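Local coordinates for variable region-containing chitin-binding protein 3 (Branchiostoma floridae, PDB 1XT5) that probably binds chitin, and perhaps cleaves it, as a secreted immune-type receptor of amphioxus, of which this chain is an immunoglobulin V-type domain, at residues G1-E13 with E23-Q35. Residues are numbered along the deposited sequence; the frame is centred on the assembly and turned at random.
With SO4 (sulfate ion), chain B.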
loop_
_atom_site.group_PDB
_atom_site.type_symbol
_atom_site.label_atom_id
_atom_site.label_comp_id
_atom_site.label_asym_id
_atom_site.label_seq_id
_atom_site.Cartn_x
_atom_site.Cartn_y
_atom_site.Cartn_z
ATOM N N GLY A 1 -7.575 -24.577 3.931
ATOM C CA GLY A 1 -8.974 -24.174 3.986
ATOM C C GLY A 1 -9.181 -22.692 4.143
ATOM O O GLY A 1 -9.458 -21.978 3.189
ATOM N N GLN A 2 -9.045 -22.224 5.386
ATOM C CA GLN A 2 -9.269 -20.813 5.666
ATOM C C GLN A 2 -8.297 -19.937 4.917
ATOM O O GLN A 2 -7.061 -20.107 5.005
ATOM C CB GLN A 2 -9.101 -20.567 7.176
ATOM C CG GLN A 2 -9.336 -19.116 7.556
ATOM C CD GLN A 2 -10.707 -18.592 7.180
ATOM O OE1 GLN A 2 -11.718 -19.098 7.659
ATOM N NE2 GLN A 2 -10.757 -17.535 6.382
ATOM N N SER A 3 -8.778 -18.966 4.135
ATOM C CA SER A 3 -7.913 -17.977 3.514
ATOM C C SER A 3 -7.315 -17.092 4.616
ATOM O O SER A 3 -8.077 -16.661 5.488
ATOM C CB SER A 3 -8.759 -17.056 2.650
ATOM O OG SER A 3 -9.519 -17.706 1.628
ATOM N N ILE A 4 -5.994 -16.867 4.578
ATOM C CA ILE A 4 -5.369 -16.010 5.600
ATOM C C ILE A 4 -4.375 -15.069 4.952
ATOM O O ILE A 4 -3.412 -15.468 4.321
ATOM C CB ILE A 4 -4.688 -16.828 6.724
ATOM C CG1 ILE A 4 -5.685 -17.811 7.367
ATOM C CG2 ILE A 4 -4.059 -15.887 7.725
ATOM C CD1 ILE A 4 -5.096 -18.696 8.425
ATOM N N MET A 5 -4.607 -13.782 5.139
ATOM C CA MET A 5 -3.715 -12.726 4.675
ATOM C C MET A 5 -2.617 -12.410 5.638
ATOM O O MET A 5 -2.869 -12.235 6.828
ATOM C CB MET A 5 -4.555 -11.466 4.452
ATOM C CG MET A 5 -3.759 -10.336 3.778
ATOM S SD MET A 5 -3.356 -10.645 2.076
ATOM C CE MET A 5 -4.984 -10.425 1.327
ATOM N N THR A 6 -1.383 -12.235 5.159
ATOM C CA THR A 6 -0.311 -11.745 6.017
ATOM C C THR A 6 0.506 -10.719 5.244
ATOM O O THR A 6 1.095 -11.070 4.194
ATOM C CB THR A 6 0.602 -12.865 6.509
ATOM O OG1 THR A 6 -0.141 -13.801 7.288
ATOM C CG2 THR A 6 1.722 -12.304 7.409
ATOM N N VAL A 7 0.560 -9.513 5.746
ATOM C CA VAL A 7 1.407 -8.445 5.204
ATOM C C VAL A 7 2.706 -8.440 5.969
ATOM O O VAL A 7 2.757 -8.686 7.158
ATOM C CB VAL A 7 0.650 -7.094 5.318
ATOM C CG1 VAL A 7 1.578 -5.888 5.120
ATOM C CG2 VAL A 7 -0.499 -7.028 4.335
ATOM N N ARG A 8 3.804 -8.159 5.248
ATOM C CA ARG A 8 5.112 -7.941 5.847
ATOM C C ARG A 8 5.729 -6.680 5.300
ATOM O O ARG A 8 5.470 -6.251 4.176
ATOM C CB ARG A 8 6.005 -9.167 5.642
ATOM C CG ARG A 8 5.538 -10.391 6.407
ATOM C CD ARG A 8 6.503 -11.583 6.218
ATOM N NE ARG A 8 6.075 -12.689 7.077
ATOM C CZ ARG A 8 5.270 -13.684 7.135
ATOM N NH1 ARG A 8 4.429 -14.196 6.218
ATOM N NH2 ARG A 8 5.283 -14.378 8.305
ATOM N N THR A 9 6.623 -6.090 6.098
ATOM C CA THR A 9 7.325 -4.876 5.770
ATOM C C THR A 9 8.789 -5.009 6.193
ATOM O O THR A 9 9.073 -5.227 7.353
ATOM C CB THR A 9 6.789 -3.686 6.534
ATOM O OG1 THR A 9 6.633 -3.995 7.933
ATOM C CG2 THR A 9 5.405 -3.243 6.055
ATOM N N THR A 10 9.699 -4.876 5.242
ATOM C CA THR A 10 11.108 -4.962 5.557
ATOM C C THR A 10 11.579 -3.787 6.423
ATOM O O THR A 10 12.548 -3.932 7.165
ATOM C CB THR A 10 12.009 -5.003 4.312
ATOM O OG1 THR A 10 11.760 -3.860 3.497
ATOM C CG2 THR A 10 11.781 -6.274 3.523
ATOM N N HIS A 11 10.897 -2.636 6.285
ATOM C CA HIS A 11 11.265 -1.420 6.938
ATOM C C HIS A 11 10.087 -0.854 7.721
ATOM O O HIS A 11 8.990 -0.701 7.159
ATOM C CB HIS A 11 11.739 -0.355 5.942
ATOM C CG HIS A 11 13.031 -0.700 5.312
ATOM N ND1 HIS A 11 13.201 -1.755 4.451
ATOM C CD2 HIS A 11 14.229 -0.068 5.424
ATOM C CE1 HIS A 11 14.469 -1.780 4.048
ATOM N NE2 HIS A 11 15.125 -0.749 4.634
ATOM N N THR A 12 10.286 -0.511 8.983
ATOM C CA THR A 12 9.292 0.180 9.770
ATOM C C THR A 12 9.357 1.686 9.650
ATOM O O THR A 12 8.440 2.388 10.065
ATOM C CB THR A 12 9.343 -0.259 11.237
ATOM O OG1 THR A 12 10.652 -0.021 11.743
ATOM C CG2 THR A 12 9.014 -1.731 11.389
ATOM N N GLU A 13 10.442 2.169 9.064
ATOM C CA GLU A 13 10.597 3.600 8.785
ATOM C C GLU A 13 11.562 3.752 7.613
ATOM O O GLU A 13 12.462 2.936 7.434
ATOM C CB GLU A 13 11.056 4.355 10.025
ATOM C CG GLU A 13 12.419 3.944 10.503
ATOM C CD GLU A 13 12.799 4.775 11.735
ATOM O OE1 GLU A 13 13.623 5.677 11.598
ATOM O OE2 GLU A 13 12.216 4.562 12.818
ATOM N N GLU A 23 10.665 5.068 -1.470
ATOM C CA GLU A 23 9.878 3.868 -1.556
ATOM C C GLU A 23 9.603 3.275 -0.153
ATOM O O GLU A 23 10.516 3.259 0.695
ATOM C CB GLU A 23 10.532 2.863 -2.471
ATOM C CG GLU A 23 10.630 3.385 -3.926
ATOM C CD GLU A 23 10.929 2.444 -5.033
ATOM O OE1 GLU A 23 11.051 1.244 -4.720
ATOM O OE2 GLU A 23 11.003 2.954 -6.158
ATOM N N LEU A 24 8.393 2.809 0.024
ATOM C CA LEU A 24 7.938 2.242 1.286
ATOM C C LEU A 24 7.647 0.757 1.004
ATOM O O LEU A 24 6.633 0.452 0.389
ATOM C CB LEU A 24 6.695 2.895 1.834
ATOM C CG LEU A 24 6.899 4.374 2.186
ATOM C CD1 LEU A 24 7.116 5.385 1.128
ATOM C CD2 LEU A 24 5.637 4.910 2.910
ATOM N N PRO A 25 8.557 -0.164 1.352
ATOM C CA PRO A 25 8.360 -1.559 0.974
ATOM C C PRO A 25 7.153 -2.213 1.615
ATOM O O PRO A 25 6.806 -1.980 2.765
ATOM C CB PRO A 25 9.685 -2.219 1.411
ATOM C CG PRO A 25 10.676 -1.113 1.377
ATOM C CD PRO A 25 9.906 0.051 1.925
ATOM N N CYS A 26 6.550 -3.131 0.866
ATOM C CA CYS A 26 5.472 -3.931 1.384
ATOM C C CYS A 26 5.392 -5.243 0.596
ATOM O O CYS A 26 5.566 -5.219 -0.621
ATOM C CB CYS A 26 4.154 -3.186 1.259
ATOM S SG CYS A 26 2.762 -4.123 1.988
ATOM N N SER A 27 5.140 -6.332 1.303
ATOM C CA SER A 27 4.926 -7.616 0.686
ATOM C C SER A 27 3.689 -8.275 1.338
ATOM O O SER A 27 3.253 -7.870 2.409
ATOM C CB SER A 27 6.108 -8.563 0.825
ATOM O OG SER A 27 6.287 -8.971 2.186
ATOM N N TYR A 28 3.148 -9.316 0.707
ATOM C CA TYR A 28 2.088 -10.068 1.363
ATOM C C TYR A 28 2.102 -11.499 0.848
ATOM O O TYR A 28 2.576 -11.792 -0.268
ATOM C CB TYR A 28 0.684 -9.417 1.178
ATOM C CG TYR A 28 0.129 -9.604 -0.213
ATOM C CD1 TYR A 28 -0.667 -10.699 -0.528
ATOM C CD2 TYR A 28 0.399 -8.709 -1.245
ATOM C CE1 TYR A 28 -1.167 -10.907 -1.763
ATOM C CE2 TYR A 28 -0.106 -8.929 -2.531
ATOM C CZ TYR A 28 -0.890 -10.024 -2.780
ATOM O OH TYR A 28 -1.354 -10.255 -4.052
ATOM N N GLN A 29 1.445 -12.351 1.649
ATOM C CA GLN A 29 1.108 -13.699 1.292
ATOM C C GLN A 29 -0.356 -13.926 1.635
ATOM O O GLN A 29 -0.797 -13.523 2.678
ATOM C CB GLN A 29 1.956 -14.730 1.987
ATOM C CG GLN A 29 3.372 -14.699 1.402
ATOM C CD GLN A 29 3.449 -15.258 -0.008
ATOM O OE1 GLN A 29 3.989 -14.609 -0.911
ATOM N NE2 GLN A 29 2.921 -16.464 -0.305
ATOM N N LEU A 30 -1.067 -14.570 0.724
ATOM C CA LEU A 30 -2.472 -14.910 0.943
ATOM C C LEU A 30 -2.596 -16.379 0.846
ATOM O O LEU A 30 -2.570 -16.895 -0.283
ATOM C CB LEU A 30 -3.375 -14.138 -0.029
ATOM C CG LEU A 30 -4.843 -14.487 0.029
ATOM C CD1 LEU A 30 -5.402 -14.352 1.455
ATOM C CD2 LEU A 30 -5.649 -13.634 -0.912
ATOM N N ALA A 31 -2.714 -17.039 1.968
ATOM C CA ALA A 31 -2.805 -18.486 1.997
ATOM C C ALA A 31 -4.211 -18.912 1.582
ATOM O O ALA A 31 -5.205 -18.326 2.051
ATOM C CB ALA A 31 -2.547 -19.015 3.373
ATOM N N ASN A 32 -4.327 -19.909 0.732
ATOM C CA ASN A 32 -5.529 -20.579 0.373
ATOM C C ASN A 32 -6.586 -19.714 -0.313
ATOM O O ASN A 32 -7.788 -19.974 -0.215
ATOM C CB ASN A 32 -6.155 -21.238 1.642
ATOM C CG ASN A 32 -5.171 -22.149 2.309
ATOM O OD1 ASN A 32 -4.563 -23.053 1.692
ATOM N ND2 ASN A 32 -5.069 -21.949 3.600
ATOM N N ASP A 33 -6.176 -18.724 -1.073
ATOM C CA ASP A 33 -7.107 -17.929 -1.885
ATOM C C ASP A 33 -6.303 -17.410 -3.069
ATOM O O ASP A 33 -5.343 -16.637 -2.858
ATOM C CB ASP A 33 -7.689 -16.765 -1.090
ATOM C CG ASP A 33 -8.684 -15.915 -1.818
ATOM O OD1 ASP A 33 -8.966 -16.222 -2.993
ATOM O OD2 ASP A 33 -9.216 -14.934 -1.230
ATOM N N THR A 34 -6.633 -17.876 -4.258
ATOM C CA THR A 34 -5.897 -17.466 -5.447
ATOM C C THR A 34 -6.550 -16.270 -6.129
ATOM O O THR A 34 -6.054 -15.829 -7.169
ATOM C CB THR A 34 -5.709 -18.599 -6.453
ATOM O OG1 THR A 34 -7.041 -19.110 -6.705
ATOM C CG2 THR A 34 -4.804 -19.644 -5.836
ATOM N N GLN A 35 -7.674 -15.774 -5.622
ATOM C CA GLN A 35 -8.321 -14.605 -6.213
ATOM C C GLN A 35 -7.493 -13.335 -5.957
ATOM O O GLN A 35 -6.889 -13.220 -4.856
ATOM C CB GLN A 35 -9.736 -14.374 -5.649
ATOM C CG GLN A 35 -10.652 -15.531 -6.008
ATOM C CD GLN A 35 -12.096 -15.249 -5.663
ATOM O OE1 GLN A 35 -12.401 -14.642 -4.634
ATOM N NE2 GLN A 35 -12.990 -15.662 -6.551
HETATM S S SO4 B . -12.652 -17.732 3.202
HETATM O O1 SO4 B . -13.982 -18.195 2.601
HETATM O O2 SO4 B . -12.018 -16.813 2.245
HETATM O O3 SO4 B . -11.807 -18.802 3.523
HETATM O O4 SO4 B . -12.984 -16.998 4.419
HETATM O O HOH W 1 8.823 -1.601 4.593
#
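Asn32, just past the end of strand 27-31, prolongs the pairing with its side chain: ND2 donates to Gln2 O at 3.1 Å, nearly straight but from above the carbonyl plane. The pairing it extends is a worked example of V-type immunoglobulin topology: strand 4-8 borders one sheet, antiparallel to 22-31, before the chain switches at 9-12 to the other sheet, where 13-17 runs parallel to 122-132. Ile4 with Ala31, Thr6 with Gln29 and Arg8 with Ser27 each exchange two backbone hydrogen bonds.

The intervening pairs look into the sandwich. With CG anti to the backbone N (chi1 -172°) and two further bends, Met5 turns toward Tyr28 and Leu30; its SD makes an oblique Met-aromatic contact, 3.7 Å from Tyr28 CD1, and Met5 CE lies 4.0 Å from Leu30 CD1. Val7 divides its branches: CG2 meets Tyr28 CB, and CG1 lies 3.8 Å from Cys26 SG, whose disulfide to Cys109 ties the two sheets together. Val111 of strand 105-112 touches Met5, Val7 and Tyr28 from the opposing sheet.

Beyond Arg8 direct pairing gives way to a water, which accepts from His11 N and donates to Pro25 O at 2.7 Å. Thr10 OG1 abuts Pro25 CB at 3.4 Å and shares a hydrogen bond with His11 ND1 in the plane of the imidazole. At the other end a sulfate, probably from the crystallisation liquor, accepts from Ser3 N, Ser3 OG and Gln2 NE2. Six backbone bonds thus fix the register above an apolar inner face, while a side-chain amide and a water continue the join beyond the regular pairs.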